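Local coordinates for glucoamylase (Thermoanaerobacterium thermosaccharolyticum, PDB 1LF6), which hydrolyses terminal alpha-1,4-linked glucose residues one after another from the non-reducing ends of glucan chains, probably releasing beta-D-glucose, and probably also acts on isomaltose, at residues W32-K37 with P645-S650; I323-G328 with E588-A593; D579-P584 with R597-L602. One frame throughout, in Å; residues are numbered along the deposited sequence.

Contact 1 (W32-K37 with P645-S650)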
loop_
_atom_site.group_PDB
_atom_site.type_symbol
_atom_site.label_atom_id
_atom_site.label_comp_id
_atom_site.label_asym_id
_atom_site.label_seq_id
_atom_site.Cartn_x
_atom_site.Cartn_y
_atom_site.Cartn_z
ATOM N N TRP A 32 6.073 -4.882 13.839
ATOM C CA TRP A 32 5.470 -3.664 13.249
ATOM C C TRP A 32 4.016 -3.594 13.647
ATOM O O TRP A 32 3.438 -4.505 14.228
ATOM C CB TRP A 32 5.680 -3.678 11.744
ATOM C CG TRP A 32 7.133 -3.526 11.346
ATOM C CD1 TRP A 32 7.937 -4.588 11.002
ATOM C CD2 TRP A 32 7.947 -2.366 11.364
ATOM N NE1 TRP A 32 9.202 -4.127 10.745
ATOM C CE2 TRP A 32 9.240 -2.769 10.951
ATOM C CE3 TRP A 32 7.706 -1.016 11.637
ATOM C CZ2 TRP A 32 10.290 -1.868 10.841
ATOM C CZ3 TRP A 32 8.749 -0.125 11.514
ATOM C CH2 TRP A 32 10.023 -0.557 11.122
ATOM N N ALA A 33 3.382 -2.498 13.256
ATOM C CA ALA A 33 1.963 -2.280 13.521
ATOM C C ALA A 33 1.046 -3.007 12.538
ATOM O O ALA A 33 1.474 -3.449 11.472
ATOM C CB ALA A 33 1.656 -0.778 13.497
ATOM N N SER A 34 -0.224 -3.122 12.913
ATOM C CA SER A 34 -1.218 -3.769 12.073
ATOM C C SER A 34 -1.206 -3.111 10.695
ATOM O O SER A 34 -1.121 -1.883 10.583
ATOM C CB SER A 34 -2.606 -3.627 12.697
ATOM O OG SER A 34 -3.609 -4.082 11.811
ATOM N N ALA A 35 -1.299 -3.932 9.652
ATOM C CA ALA A 35 -1.287 -3.439 8.279
ATOM C C ALA A 35 -2.616 -2.817 7.842
ATOM O O ALA A 35 -2.695 -2.208 6.772
ATOM C CB ALA A 35 -0.893 -4.563 7.324
ATOM N N GLN A 36 -3.658 -2.983 8.651
ATOM C CA GLN A 36 -4.964 -2.392 8.350
ATOM C C GLN A 36 -4.851 -0.928 8.774
ATOM O O GLN A 36 -4.719 -0.617 9.962
ATOM C CB GLN A 36 -6.074 -3.114 9.132
ATOM C CG GLN A 36 -7.354 -2.312 9.341
ATOM C CD GLN A 36 -8.095 -1.956 8.049
ATOM O OE1 GLN A 36 -9.086 -1.228 8.090
ATOM N NE2 GLN A 36 -7.622 -2.465 6.906
ATOM N N LYS A 37 -4.889 -0.031 7.794
ATOM C CA LYS A 37 -4.736 1.384 8.079
ATOM C C LYS A 37 -6.007 2.209 8.001
ATOM O O LYS A 37 -6.828 2.031 7.103
ATOM C CB LYS A 37 -3.684 1.989 7.137
ATOM C CG LYS A 37 -2.344 1.272 7.154
ATOM C CD LYS A 37 -1.742 1.238 8.548
ATOM C CE LYS A 37 -0.360 0.608 8.529
ATOM N NZ LYS A 37 0.215 0.466 9.902
ATOM N N PRO A 645 -12.061 -6.243 6.337
ATOM C CA PRO A 645 -10.636 -6.434 6.032
ATOM C C PRO A 645 -9.934 -7.461 6.917
ATOM O O PRO A 645 -10.252 -7.596 8.102
ATOM C CB PRO A 645 -10.033 -5.037 6.237
ATOM C CG PRO A 645 -11.214 -4.099 6.127
ATOM C CD PRO A 645 -12.315 -4.869 6.805
ATOM N N THR A 646 -8.990 -8.195 6.337
ATOM C CA THR A 646 -8.207 -9.151 7.114
ATOM C C THR A 646 -6.998 -8.310 7.508
ATOM O O THR A 646 -7.051 -7.087 7.388
ATOM C CB THR A 646 -7.749 -10.358 6.262
ATOM O OG1 THR A 646 -6.844 -9.918 5.240
ATOM C CG2 THR A 646 -8.953 -11.041 5.620
ATOM N N ASP A 647 -5.920 -8.926 7.978
ATOM C CA ASP A 647 -4.760 -8.124 8.333
ATOM C C ASP A 647 -3.795 -8.025 7.153
ATOM O O ASP A 647 -2.601 -7.775 7.321
ATOM C CB ASP A 647 -4.028 -8.697 9.546
ATOM C CG ASP A 647 -3.279 -7.620 10.316
ATOM O OD1 ASP A 647 -3.946 -6.857 11.055
ATOM O OD2 ASP A 647 -2.037 -7.509 10.162
ATOM N N SER A 648 -4.332 -8.229 5.958
ATOM C CA SER A 648 -3.543 -8.162 4.741
ATOM C C SER A 648 -3.140 -6.714 4.486
ATOM O O SER A 648 -3.585 -5.798 5.187
ATOM C CB SER A 648 -4.364 -8.688 3.564
ATOM O OG SER A 648 -5.572 -7.955 3.446
ATOM N N ALA A 649 -2.295 -6.513 3.484
ATOM C CA ALA A 649 -1.837 -5.180 3.141
ATOM C C ALA A 649 -3.007 -4.229 2.871
ATOM O O ALA A 649 -4.050 -4.627 2.350
ATOM C CB ALA A 649 -0.928 -5.248 1.908
ATOM N N SER A 650 -2.818 -2.973 3.259
ATOM C CA SER A 650 -3.799 -1.917 3.029
ATOM C C SER A 650 -3.112 -0.591 3.345
ATOM O O SER A 650 -2.374 -0.474 4.319
ATOM C CB SER A 650 -5.024 -2.087 3.920
ATOM O OG SER A 650 -4.786 -1.526 5.194
HETATM O O HOH W 1 -6.073 -4.855 6.148
#
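Ser650 OG donates to the carbonyl of Ala35, OG to O 2.7 Å, in the carbonyl plane and on a lone pair, with a C=O...donor angle of 133°. This bond joins two loops of different domains: 32-37 leads into strand 39-42 of the N-terminal beta-sandwich, and 645-650 precedes helix 653-668 of the (alpha/alpha) barrel typical of glycosyl hydrolase family 15. With OG set between its backbone N and carbonyl carbon (chi1 84°), the serine also comes within 3.0 Å of Lys37 N, measured from OG. A second direct bond runs from Ser34 OG to Asp647 OD1 (2.9 Å), met on the syn side of the carboxylate and 22° out of its plane. Between the two bonds the methyl of Ala35 sits against backbone oxygens, CB lying 3.6 Å from Asp647 O. Gln36 bends at chi2, which brings its amide over to the Pro645 ring, NE2 to CB 3.6 Å; OE1 of the same amide is bonded to Asn629. Lys37 NZ donates to Ser34 O of its own segment and forms a salt bridge with Glu61. One water bridges the two loops, accepting from Gln36 NE2 at 2.9 Å and donating to both Thr646 O and Ser648 O.

Contact 2 (I323-G328 with E588-A593)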
loop_
_atom_site.group_PDB
_atom_site.type_symbol
_atom_site.label_atom_id
_atom_site.label_comp_id
_atom_site.label_asym_id
_atom_site.label_seq_id
_atom_site.Cartn_x
_atom_site.Cartn_y
_atom_site.Cartn_z
ATOM N N ILE A 323 2.836 -2.929 6.233
ATOM C CA ILE A 323 3.629 -4.131 6.432
ATOM C C ILE A 323 2.655 -5.225 6.857
ATOM O O ILE A 323 2.455 -5.459 8.049
ATOM C CB ILE A 323 4.677 -3.909 7.533
ATOM C CG1 ILE A 323 5.587 -2.746 7.135
ATOM C CG2 ILE A 323 5.475 -5.185 7.764
ATOM C CD1 ILE A 323 6.524 -2.297 8.221
ATOM N N PRO A 324 2.037 -5.910 5.881
ATOM C CA PRO A 324 1.069 -6.981 6.145
ATOM C C PRO A 324 1.402 -7.894 7.316
ATOM O O PRO A 324 2.536 -8.350 7.469
ATOM C CB PRO A 324 0.991 -7.727 4.809
ATOM C CG PRO A 324 2.279 -7.381 4.129
ATOM C CD PRO A 324 2.440 -5.926 4.469
ATOM N N TRP A 325 0.393 -8.142 8.146
ATOM C CA TRP A 325 0.544 -8.998 9.312
ATOM C C TRP A 325 1.764 -8.570 10.120
ATOM O O TRP A 325 2.451 -9.399 10.723
ATOM C CB TRP A 325 0.670 -10.455 8.859
ATOM C CG TRP A 325 -0.495 -10.888 8.016
ATOM C CD1 TRP A 325 -1.785 -11.071 8.433
ATOM C CD2 TRP A 325 -0.494 -11.134 6.601
ATOM N NE1 TRP A 325 -2.583 -11.410 7.368
ATOM C CE2 TRP A 325 -1.820 -11.457 6.232
ATOM C CE3 TRP A 325 0.499 -11.111 5.610
ATOM C CZ2 TRP A 325 -2.181 -11.755 4.911
ATOM C CZ3 TRP A 325 0.139 -11.407 4.294
ATOM C CH2 TRP A 325 -1.191 -11.726 3.959
ATOM N N GLY A 326 2.017 -7.261 10.125
ATOM C CA GLY A 326 3.147 -6.708 10.850
ATOM C C GLY A 326 3.175 -7.122 12.306
ATOM O O GLY A 326 4.247 -7.259 12.899
ATOM N N ASP A 327 1.993 -7.317 12.884
ATOM C CA ASP A 327 1.874 -7.726 14.279
ATOM C C ASP A 327 2.676 -9.003 14.516
ATOM O O ASP A 327 3.248 -9.201 15.590
ATOM C CB ASP A 327 0.403 -7.973 14.627
ATOM C CG ASP A 327 0.209 -8.414 16.065
ATOM O OD1 ASP A 327 -0.883 -8.929 16.385
ATOM O OD2 ASP A 327 1.144 -8.242 16.878
ATOM N N GLY A 328 2.713 -9.866 13.503
ATOM C CA GLY A 328 3.446 -11.113 13.614
ATOM C C GLY A 328 4.807 -11.078 12.942
ATOM O O GLY A 328 5.530 -12.076 12.949
ATOM N N GLU A 588 -5.693 -16.236 13.873
ATOM C CA GLU A 588 -4.271 -16.394 13.580
ATOM C C GLU A 588 -3.806 -15.546 12.406
ATOM O O GLU A 588 -4.518 -15.394 11.413
ATOM C CB GLU A 588 -3.953 -17.859 13.301
ATOM C CG GLU A 588 -4.270 -18.788 14.452
ATOM C CD GLU A 588 -4.068 -20.237 14.081
ATOM O OE1 GLU A 588 -2.917 -20.615 13.774
ATOM O OE2 GLU A 588 -5.059 -20.997 14.088
ATOM N N LEU A 589 -2.598 -15.007 12.527
ATOM C CA LEU A 589 -2.009 -14.167 11.491
ATOM C C LEU A 589 -1.234 -15.013 10.482
ATOM O O LEU A 589 -0.794 -16.120 10.795
ATOM C CB LEU A 589 -1.071 -13.143 12.131
ATOM C CG LEU A 589 -1.712 -12.221 13.173
ATOM C CD1 LEU A 589 -0.632 -11.584 14.035
ATOM C CD2 LEU A 589 -2.562 -11.169 12.474
ATOM N N TYR A 590 -1.071 -14.486 9.273
ATOM C CA TYR A 590 -0.343 -15.191 8.221
ATOM C C TYR A 590 1.163 -15.158 8.478
ATOM O O TYR A 590 1.753 -14.084 8.638
ATOM C CB TYR A 590 -0.632 -14.561 6.854
ATOM C CG TYR A 590 0.260 -15.088 5.751
ATOM C CD1 TYR A 590 0.022 -16.327 5.168
ATOM C CD2 TYR A 590 1.378 -14.366 5.330
ATOM C CE1 TYR A 590 0.877 -16.838 4.195
ATOM C CE2 TYR A 590 2.241 -14.870 4.359
ATOM C CZ TYR A 590 1.986 -16.109 3.797
ATOM O OH TYR A 590 2.851 -16.629 2.859
ATOM N N HIS A 591 1.782 -16.337 8.511
ATOM C CA HIS A 591 3.218 -16.441 8.735
ATOM C C HIS A 591 3.893 -17.332 7.694
ATOM O O HIS A 591 5.017 -17.792 7.897
ATOM C CB HIS A 591 3.508 -16.980 10.142
ATOM C CG HIS A 591 3.219 -16.000 11.239
ATOM N ND1 HIS A 591 1.940 -15.697 11.657
ATOM C CD2 HIS A 591 4.050 -15.241 11.994
ATOM C CE1 HIS A 591 1.995 -14.795 12.622
ATOM N NE2 HIS A 591 3.263 -14.501 12.845
ATOM N N GLY A 592 3.204 -17.577 6.582
ATOM C CA GLY A 592 3.776 -18.404 5.533
ATOM C C GLY A 592 2.854 -19.477 4.984
ATOM O O GLY A 592 2.970 -19.859 3.819
ATOM N N ALA A 593 1.942 -19.968 5.820
ATOM C CA ALA A 593 0.997 -21.008 5.414
ATOM C C ALA A 593 -0.351 -20.828 6.112
ATOM O O ALA A 593 -0.463 -21.016 7.326
ATOM C CB ALA A 593 1.568 -22.384 5.727
#
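Trp325 and Tyr590 meet obliquely, their planes at 50° and the centroids of the indole six-membered ring and the phenol ring 4.6 Å apart. Trp325, probably a substrate-binding residue as in a close relative, follows Pro324 in a type II beta turn from Ile323 to Gly326, within the catalytic (alpha/alpha)-barrel domain. A CH-pi contact forms where Tyr590 CB lies over the indole face, 3.5 Å from the centroid of the five-membered ring and 18° off its normal. Because Tyr590 CG stands anti to its backbone N (chi1 170°), the phenol continues across the six-membered ring, where CD2 comes 3.4 Å from Trp325 CZ3. At the indole edge Leu589 CD2 approaches Trp325 CD1 (4.1 Å), while its other methyl, CD1, packs on Asp327. The polar ends look elsewhere: Trp325 NE1 bonds to Glu583 and Tyr590 OH to Asn521. Tyr581 meets both rings edge-to-face, completing an aromatic cluster. Within its own loop His591 ND1 donates to Leu589 O at 2.9 Å; the oxygen lies nearly in the imidazole plane, while ND1 sits above the carbonyl plane. The other ring nitrogen, NE2, makes a weak, bent bond to Gly328 O (3.3 Å).

Contact 3 (D579-P584 with R597-L602)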
loop_
_atom_site.group_PDB
_atom_site.type_symbol
_atom_site.label_atom_id
_atom_site.label_comp_id
_atom_site.label_asym_id
_atom_site.label_seq_id
_atom_site.Cartn_x
_atom_site.Cartn_y
_atom_site.Cartn_z
ATOM N N ASP A 579 -5.810 -21.454 -2.603
ATOM C CA ASP A 579 -4.863 -20.374 -2.356
ATOM C C ASP A 579 -4.587 -20.377 -0.854
ATOM O O ASP A 579 -5.515 -20.459 -0.047
ATOM C CB ASP A 579 -5.478 -19.038 -2.792
ATOM C CG ASP A 579 -4.551 -17.852 -2.561
ATOM O OD1 ASP A 579 -3.383 -18.051 -2.168
ATOM O OD2 ASP A 579 -5.003 -16.708 -2.788
ATOM N N GLY A 580 -3.316 -20.306 -0.473
ATOM C CA GLY A 580 -2.993 -20.314 0.942
ATOM C C GLY A 580 -2.442 -19.005 1.471
ATOM O O GLY A 580 -2.122 -18.905 2.650
ATOM N N TYR A 581 -2.342 -17.995 0.610
ATOM C CA TYR A 581 -1.804 -16.698 1.007
ATOM C C TYR A 581 -2.783 -15.852 1.835
ATOM O O TYR A 581 -3.406 -14.923 1.319
ATOM C CB TYR A 581 -1.361 -15.919 -0.239
ATOM C CG TYR A 581 -0.608 -14.637 0.060
ATOM C CD1 TYR A 581 -1.116 -13.400 -0.331
ATOM C CD2 TYR A 581 0.619 -14.663 0.724
ATOM C CE1 TYR A 581 -0.420 -12.218 -0.071
ATOM C CE2 TYR A 581 1.325 -13.488 0.988
ATOM C CZ TYR A 581 0.795 -12.268 0.587
ATOM O OH TYR A 581 1.485 -11.105 0.850
ATOM N N GLY A 582 -2.904 -16.173 3.122
ATOM C CA GLY A 582 -3.802 -15.425 3.993
ATOM C C GLY A 582 -3.938 -16.032 5.381
ATOM O O GLY A 582 -3.380 -17.092 5.648
ATOM N N GLU A 583 -4.685 -15.371 6.267
ATOM C CA GLU A 583 -4.870 -15.875 7.631
ATOM C C GLU A 583 -5.451 -17.280 7.655
ATOM O O GLU A 583 -6.478 -17.549 7.022
ATOM C CB GLU A 583 -5.771 -14.938 8.441
ATOM C CG GLU A 583 -5.069 -13.679 8.905
ATOM C CD GLU A 583 -5.628 -12.433 8.266
ATOM O OE1 GLU A 583 -5.038 -11.936 7.285
ATOM O OE2 GLU A 583 -6.658 -11.930 8.749
ATOM N N PRO A 584 -4.805 -18.196 8.401
ATOM C CA PRO A 584 -5.256 -19.587 8.506
ATOM C C PRO A 584 -6.613 -19.692 9.188
ATOM O O PRO A 584 -7.450 -20.513 8.817
ATOM C CB PRO A 584 -4.140 -20.249 9.309
ATOM C CG PRO A 584 -3.706 -19.149 10.222
ATOM C CD PRO A 584 -3.662 -17.946 9.298
ATOM N N ARG A 597 -7.777 -15.304 1.188
ATOM C CA ARG A 597 -9.137 -14.812 1.329
ATOM C C ARG A 597 -9.627 -14.088 0.076
ATOM O O ARG A 597 -9.030 -14.218 -0.994
ATOM C CB ARG A 597 -9.225 -13.925 2.575
ATOM C CG ARG A 597 -8.706 -14.622 3.843
ATOM C CD ARG A 597 -9.587 -15.812 4.284
ATOM N NE ARG A 597 -8.994 -16.579 5.382
ATOM C CZ ARG A 597 -9.642 -17.492 6.106
ATOM N NH1 ARG A 597 -10.915 -17.761 5.863
ATOM N NH2 ARG A 597 -9.012 -18.148 7.072
ATOM N N LEU A 598 -10.719 -13.347 0.209
ATOM C CA LEU A 598 -11.323 -12.623 -0.909
ATOM C C LEU A 598 -10.612 -11.318 -1.244
ATOM O O LEU A 598 -10.236 -10.563 -0.356
ATOM C CB LEU A 598 -12.795 -12.342 -0.601
ATOM C CG LEU A 598 -13.846 -13.424 -0.895
ATOM C CD1 LEU A 598 -13.244 -14.812 -0.876
ATOM C CD2 LEU A 598 -14.972 -13.298 0.124
ATOM N N TRP A 599 -10.450 -11.054 -2.537
ATOM C CA TRP A 599 -9.773 -9.846 -2.985
ATOM C C TRP A 599 -10.711 -8.831 -3.620
ATOM O O TRP A 599 -11.237 -9.055 -4.711
ATOM C CB TRP A 599 -8.674 -10.197 -3.995
ATOM C CG TRP A 599 -7.480 -10.895 -3.398
ATOM C CD1 TRP A 599 -7.488 -11.988 -2.579
ATOM C CD2 TRP A 599 -6.105 -10.564 -3.612
ATOM N NE1 TRP A 599 -6.203 -12.361 -2.272
ATOM C CE2 TRP A 599 -5.332 -11.504 -2.893
ATOM C CE3 TRP A 599 -5.449 -9.565 -4.343
ATOM C CZ2 TRP A 599 -3.932 -11.474 -2.881
ATOM C CZ3 TRP A 599 -4.055 -9.535 -4.333
ATOM C CH2 TRP A 599 -3.312 -10.488 -3.603
ATOM N N PRO A 600 -10.948 -7.699 -2.943
ATOM C CA PRO A 600 -11.844 -6.730 -3.581
ATOM C C PRO A 600 -11.298 -6.357 -4.965
ATOM O O PRO A 600 -12.044 -5.938 -5.848
ATOM C CB PRO A 600 -11.866 -5.554 -2.592
ATOM C CG PRO A 600 -10.760 -5.850 -1.599
ATOM C CD PRO A 600 -10.690 -7.343 -1.540
ATOM N N LEU A 601 -9.990 -6.522 -5.147
ATOM C CA LEU A 601 -9.359 -6.241 -6.437
ATOM C C LEU A 601 -10.064 -7.062 -7.516
ATOM O O LEU A 601 -10.355 -6.559 -8.595
ATOM C CB LEU A 601 -7.873 -6.625 -6.405
ATOM C CG LEU A 601 -7.127 -6.717 -7.745
ATOM C CD1 LEU A 601 -7.116 -5.364 -8.445
ATOM C CD2 LEU A 601 -5.702 -7.197 -7.498
ATOM N N LEU A 602 -10.336 -8.330 -7.215
ATOM C CA LEU A 602 -10.991 -9.209 -8.169
ATOM C C LEU A 602 -12.465 -8.869 -8.364
ATOM O O LEU A 602 -13.067 -9.246 -9.369
ATOM C CB LEU A 602 -10.810 -10.668 -7.746
ATOM C CG LEU A 602 -9.322 -11.041 -7.725
ATOM C CD1 LEU A 602 -9.149 -12.501 -7.324
ATOM C CD2 LEU A 602 -8.718 -10.769 -9.108
HETATM O O HOH W 2 -7.658 -16.152 -2.529
HETATM O O HOH W 3 -5.106 -14.599 -1.189
#
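The flat groups here meet at their edges: the rings of Tyr581 and Trp599 touch through Tyr581 CD1 and Trp599 CZ2, 4.3 Å apart and each near the plane of the other, while the Arg597 guanidinium has the carbonyls of Glu583 and Pro584 at its rim. Arg597 NH2 donates to Glu583 O at 2.6 Å with an N-H...acceptor angle of 160°; the oxygen lies only 7° out of the guanidinium plane, although the donor is tilted 30° from the carbonyl plane. A weaker bond from Arg597 NE reaches the same oxygen. The chain bends at chi2, bringing the guanidinium alongside the 583-584 backbone, and NH1 is left to a salt bridge with Glu640. With an alanine here, Glu583 O would probably lose both donors and Glu640 its charged mate, leaving the 583-584 backbone less firmly placed. Two waters lie between the segments, one near Asp579 OD2 and Arg597 O; the other accepts from Trp599 NE1 (2.7 Å), with Asp579 OD2 and Tyr581 O also within reach. Asp579 OD1 closes an Asx turn on Tyr581 N (3.0 Å). The loop is thus tied to the residues leading into helix 600-612 in the catalytic barrel domain. The Glu583 carbonyl is held chiefly by a charged guanidinium, while its carboxylate bonds to Trp325 and Asp647, a second-shell link to the probable substrate-binding tryptophan.

Overall arrangement
Contacts 1 and 3 are buried, whereas contact 2 lies at the surface with His591 and Asp327 exposed. Contact 1 alone spans the two domains; contacts 2 and 3 stay within the catalytic domain, their segments alternating along the chain and both using the loop region between strand 570-573 and helix 600-612. The chemistry differs accordingly: serine hydroxyl bonds to a carboxylate and a carbonyl, with a bridging water, in contact 1; aromatic packing in contact 2; and guanidinium bonds to a carbonyl, with waters nearby, in contact 3. All three converge on Glu583 of contact 3, whose carboxylate lies between contacts 1 and 2 and so couples them.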